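Local coordinates for SnoaL-like domain protein (Mycobacterium hassiacum, PDB 6P44) that probably catalyses the isomerisation of Δ5-3-ketosteroids to their conjugated Δ4 forms, at residues H75-L83 with M94-F102. The protein carries 1 engineered substitution. Residues are numbered along the deposited sequence; the frame is centred on the assembly and turned at random.
Sequences HEVAFYWTL and MDIISVMTF. With DNX (3,4-dinitrophenol), chain H.
W81 lays its indole between two neighbours: I96 CD1, in the conformer described, sits over one face toward the rim, 3.8 Å from the centroid of the six-membered ring, and F79 CE2 lies over the opposite face, also toward the rim. With CG set between backbone N and carbonyl carbon (chi1 62°), the indole leans across to strand 94-102, where NE1 gives S98 OG a nearly straight hydrogen bond (2.9 Å, 171°) in the ring plane. S98 CB meanwhile rests over the F79 ring, 3.7 Å from its centroid, and M100 CG meets that ring's edge. V77 CG2 packs against F102 CE1. These residues share the face packed on helix 4-20; of the two segments W81, L83 and M94 line the ligand pocket. On the other face, at the dimer interface, Y80 OH donates a hydrogen bond to the syn lone pair of D95 OD2 (2.5 Å), which also salt-bridges R71 of the second subunit. Antiparallel backbone bonds from V77–M100 to L83–M94 zip this hairpin of the NTF2-like cone. The S98 bond and both ring contacts should limit the indole's rotation, consistent with W81 CZ2 lying 3.5 Å from phenol O1 in a mostly apolar pocket.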
loop_
_atom_site.group_PDB
_atom_site.type_symbol
_atom_site.label_atom_id
_atom_site.label_comp_id
_atom_site.label_asym_id
_atom_site.label_seq_id
_atom_site.Cartn_x
_atom_site.Cartn_y
_atom_site.Cartn_z
ATOM N N HIS B 75 1.752 8.405 -9.900
ATOM C CA HIS B 75 0.300 8.536 -9.978
ATOM C C HIS B 75 -0.402 7.930 -8.770
ATOM O O HIS B 75 -1.622 7.705 -8.812
ATOM C CB HIS B 75 -0.220 7.908 -11.276
ATOM C CG HIS B 75 0.433 8.461 -12.499
ATOM N ND1 HIS B 75 0.236 9.758 -12.926
ATOM C CD2 HIS B 75 1.311 7.909 -13.369
ATOM C CE1 HIS B 75 0.949 9.975 -14.015
ATOM N NE2 HIS B 75 1.614 8.870 -14.303
ATOM N N GLU B 76 0.343 7.664 -7.695
ATOM C CA GLU B 76 -0.165 6.914 -6.559
ATOM C C GLU B 76 -0.017 7.709 -5.265
ATOM O O GLU B 76 0.833 8.587 -5.136
ATOM C CB GLU B 76 0.559 5.569 -6.409
ATOM C CG GLU B 76 0.711 4.787 -7.710
ATOM C CD GLU B 76 0.859 3.291 -7.508
ATOM O OE1 GLU B 76 0.520 2.778 -6.415
ATOM O OE2 GLU B 76 1.308 2.634 -8.461
ATOM N N VAL B 77 -0.820 7.332 -4.274
ATOM C CA VAL B 77 -0.623 7.799 -2.907
ATOM C C VAL B 77 -0.824 6.612 -1.976
ATOM O O VAL B 77 -1.876 5.964 -2.014
ATOM C CB VAL B 77 -1.591 8.928 -2.513
ATOM C CG1 VAL B 77 -1.266 9.397 -1.096
ATOM C CG2 VAL B 77 -1.523 10.104 -3.483
ATOM N N ALA B 78 0.178 6.319 -1.155
ATOM C CA ALA B 78 0.058 5.347 -0.075
ATOM C C ALA B 78 -0.032 6.119 1.219
ATOM O O ALA B 78 0.747 7.052 1.438
ATOM C CB ALA B 78 1.257 4.405 -0.015
ATOM N N PHE B 79 -0.990 5.759 2.066
ATOM C CA PHE B 79 -1.183 6.490 3.310
ATOM C C PHE B 79 -1.584 5.557 4.433
ATOM O O PHE B 79 -2.340 4.605 4.228
ATOM C CB PHE B 79 -2.137 7.692 3.183
ATOM C CG PHE B 79 -3.484 7.409 2.549
ATOM C CD1 PHE B 79 -3.621 7.131 1.192
ATOM C CD2 PHE B 79 -4.631 7.491 3.316
ATOM C CE1 PHE B 79 -4.888 6.933 0.625
ATOM C CE2 PHE B 79 -5.886 7.271 2.751
ATOM C CZ PHE B 79 -6.005 7.012 1.415
ATOM N N TYR B 80 -1.026 5.824 5.607
ATOM C CA TYR B 80 -1.301 5.075 6.823
ATOM C C TYR B 80 -2.047 6.035 7.741
ATOM O O TYR B 80 -1.575 7.153 7.986
ATOM C CB TYR B 80 0.034 4.629 7.426
ATOM C CG TYR B 80 -0.022 3.765 8.663
ATOM C CD1 TYR B 80 -1.056 2.867 8.891
ATOM C CD2 TYR B 80 0.981 3.854 9.617
ATOM C CE1 TYR B 80 -1.077 2.080 10.035
ATOM C CE2 TYR B 80 0.958 3.074 10.753
ATOM C CZ TYR B 80 -0.068 2.191 10.959
ATOM O OH TYR B 80 -0.089 1.412 12.108
ATOM N N TRP B 81 -3.248 5.642 8.162
ATOM C CA TRP B 81 -4.177 6.585 8.762
ATOM C C TRP B 81 -5.097 5.872 9.737
ATOM O O TRP B 81 -5.178 4.643 9.766
ATOM C CB TRP B 81 -4.977 7.319 7.691
ATOM C CG TRP B 81 -5.842 6.447 6.832
ATOM C CD1 TRP B 81 -5.431 5.560 5.880
ATOM C CD2 TRP B 81 -7.272 6.413 6.818
ATOM N NE1 TRP B 81 -6.514 4.979 5.274
ATOM C CE2 TRP B 81 -7.660 5.490 5.825
ATOM C CE3 TRP B 81 -8.265 7.087 7.537
ATOM C CZ2 TRP B 81 -8.999 5.211 5.545
ATOM C CZ3 TRP B 81 -9.590 6.809 7.264
ATOM C CH2 TRP B 81 -9.948 5.890 6.274
ATOM N N THR B 82 -5.760 6.665 10.572
ATOM C CA THR B 82 -6.730 6.126 11.513
ATOM C C THR B 82 -8.113 6.709 11.258
ATOM O O THR B 82 -8.262 7.881 10.892
ATOM C CB THR B 82 -6.336 6.382 12.972
ATOM O OG1 THR B 82 -6.406 7.777 13.255
ATOM C CG2 THR B 82 -4.938 5.892 13.249
ATOM N N LEU B 83 -9.110 5.864 11.459
ATOM C CA LEU B 83 -10.518 6.216 11.356
ATOM C C LEU B 83 -11.150 5.937 12.709
ATOM O O LEU B 83 -11.143 4.790 13.162
ATOM C CB LEU B 83 -11.188 5.340 10.291
ATOM C CG LEU B 83 -12.692 5.506 10.060
ATOM C CD1 LEU B 83 -13.022 6.922 9.703
ATOM C CD2 LEU B 83 -13.162 4.566 8.945
ATOM N N MET B 94 -9.857 2.401 13.866
ATOM C CA MET B 94 -9.287 1.510 12.869
ATOM C C MET B 94 -7.939 2.061 12.431
ATOM O O MET B 94 -7.754 3.275 12.306
ATOM C CB MET B 94 -10.183 1.424 11.627
ATOM C CG MET B 94 -11.634 1.048 11.893
ATOM S SD MET B 94 -12.653 1.034 10.400
ATOM C CE MET B 94 -12.154 -0.516 9.653
ATOM N N ASP B 95 -7.013 1.150 12.161
ATOM C CA ASP B 95 -5.647 1.486 11.782
ATOM C C ASP B 95 -5.410 0.898 10.394
ATOM O O ASP B 95 -5.305 -0.323 10.249
ATOM C CB ASP B 95 -4.700 0.895 12.823
ATOM C CG ASP B 95 -3.277 1.363 12.657
ATOM O OD1 ASP B 95 -3.072 2.577 12.512
ATOM O OD2 ASP B 95 -2.358 0.516 12.703
ATOM N N ILE B 96 -5.317 1.763 9.380
ATOM C CA ILE B 96 -5.506 1.372 7.984
ATOM C C ILE B 96 -4.289 1.771 7.156
ATOM O O ILE B 96 -3.781 2.889 7.290
ATOM C CB ILE B 96 -6.769 2.061 7.414
ATOM C CG1 ILE B 96 -8.002 1.736 8.270
ATOM C CG2 ILE B 96 -7.007 1.663 5.948
ATOM C CD1 ILE B 96 -9.129 2.746 8.135
ATOM N N ILE B 97 -3.853 0.873 6.261
ATOM C CA ILE B 97 -2.934 1.208 5.170
ATOM C C ILE B 97 -3.753 1.228 3.890
ATOM O O ILE B 97 -4.415 0.237 3.561
ATOM C CB ILE B 97 -1.764 0.213 5.040
ATOM C CG1 ILE B 97 -0.888 0.220 6.288
ATOM C CG2 ILE B 97 -0.920 0.543 3.798
ATOM C CD1 ILE B 97 0.155 -0.875 6.311
ATOM N N SER B 98 -3.699 2.345 3.164
ATOM C CA SER B 98 -4.454 2.509 1.937
ATOM C C SER B 98 -3.531 2.905 0.796
ATOM O O SER B 98 -2.533 3.595 0.986
ATOM C CB SER B 98 -5.497 3.593 2.066
ATOM O OG SER B 98 -6.479 3.214 3.013
ATOM N N VAL B 99 -3.885 2.468 -0.413
ATOM C CA VAL B 99 -3.234 2.930 -1.638
ATOM C C VAL B 99 -4.309 3.361 -2.621
ATOM O O VAL B 99 -5.245 2.604 -2.910
ATOM C CB VAL B 99 -2.358 1.831 -2.274
ATOM C CG1 VAL B 99 -1.775 2.296 -3.598
ATOM C CG2 VAL B 99 -1.234 1.434 -1.332
ATOM N N MET B 100 -4.161 4.574 -3.141
ATOM C CA MET B 100 -4.979 5.069 -4.233
ATOM C C MET B 100 -4.106 5.367 -5.446
ATOM O O MET B 100 -2.945 5.757 -5.314
ATOM C CB MET B 100 -5.727 6.336 -3.827
ATOM C CG MET B 100 -6.879 6.057 -2.886
ATOM S SD MET B 100 -7.687 7.604 -2.400
ATOM C CE MET B 100 -9.139 6.955 -1.573
ATOM N N THR B 101 -4.667 5.163 -6.631
ATOM C CA THR B 101 -4.038 5.588 -7.868
ATOM C C THR B 101 -4.992 6.516 -8.594
ATOM O O THR B 101 -6.202 6.495 -8.355
ATOM C CB THR B 101 -3.643 4.409 -8.770
ATOM O OG1 THR B 101 -4.813 3.830 -9.353
ATOM C CG2 THR B 101 -2.868 3.349 -7.993
ATOM N N PHE B 102 -4.425 7.353 -9.460
ATOM C CA PHE B 102 -5.140 8.494 -10.019
ATOM C C PHE B 102 -5.006 8.526 -11.532
ATOM O O PHE B 102 -3.951 8.199 -12.079
ATOM C CB PHE B 102 -4.575 9.792 -9.391
ATOM C CG PHE B 102 -4.813 9.848 -7.924
ATOM C CD1 PHE B 102 -3.976 9.159 -7.057
ATOM C CD2 PHE B 102 -5.928 10.498 -7.410
ATOM C CE1 PHE B 102 -4.220 9.144 -5.712
ATOM C CE2 PHE B 102 -6.173 10.507 -6.054
ATOM C CZ PHE B 102 -5.341 9.797 -5.206
HETATM C C1 DNX H . -11.758 3.489 3.820
HETATM C C2 DNX H . -13.056 3.872 4.126
HETATM C C3 DNX H . -13.775 3.122 5.028
HETATM N N3 DNX H . -15.147 3.553 5.295
HETATM C C4 DNX H . -13.217 2.007 5.637
HETATM N N4 DNX H . -13.958 1.181 6.588
HETATM C C5 DNX H . -11.919 1.637 5.338
HETATM C C6 DNX H . -11.189 2.376 4.425
HETATM O O1 DNX H . -11.051 4.225 2.920
HETATM O O31 DNX H . -16.034 3.140 4.567
HETATM O O32 DNX H . -15.342 4.332 6.217
HETATM O O41 DNX H . -13.782 -0.025 6.563
HETATM O O42 DNX H . -14.710 1.737 7.375
#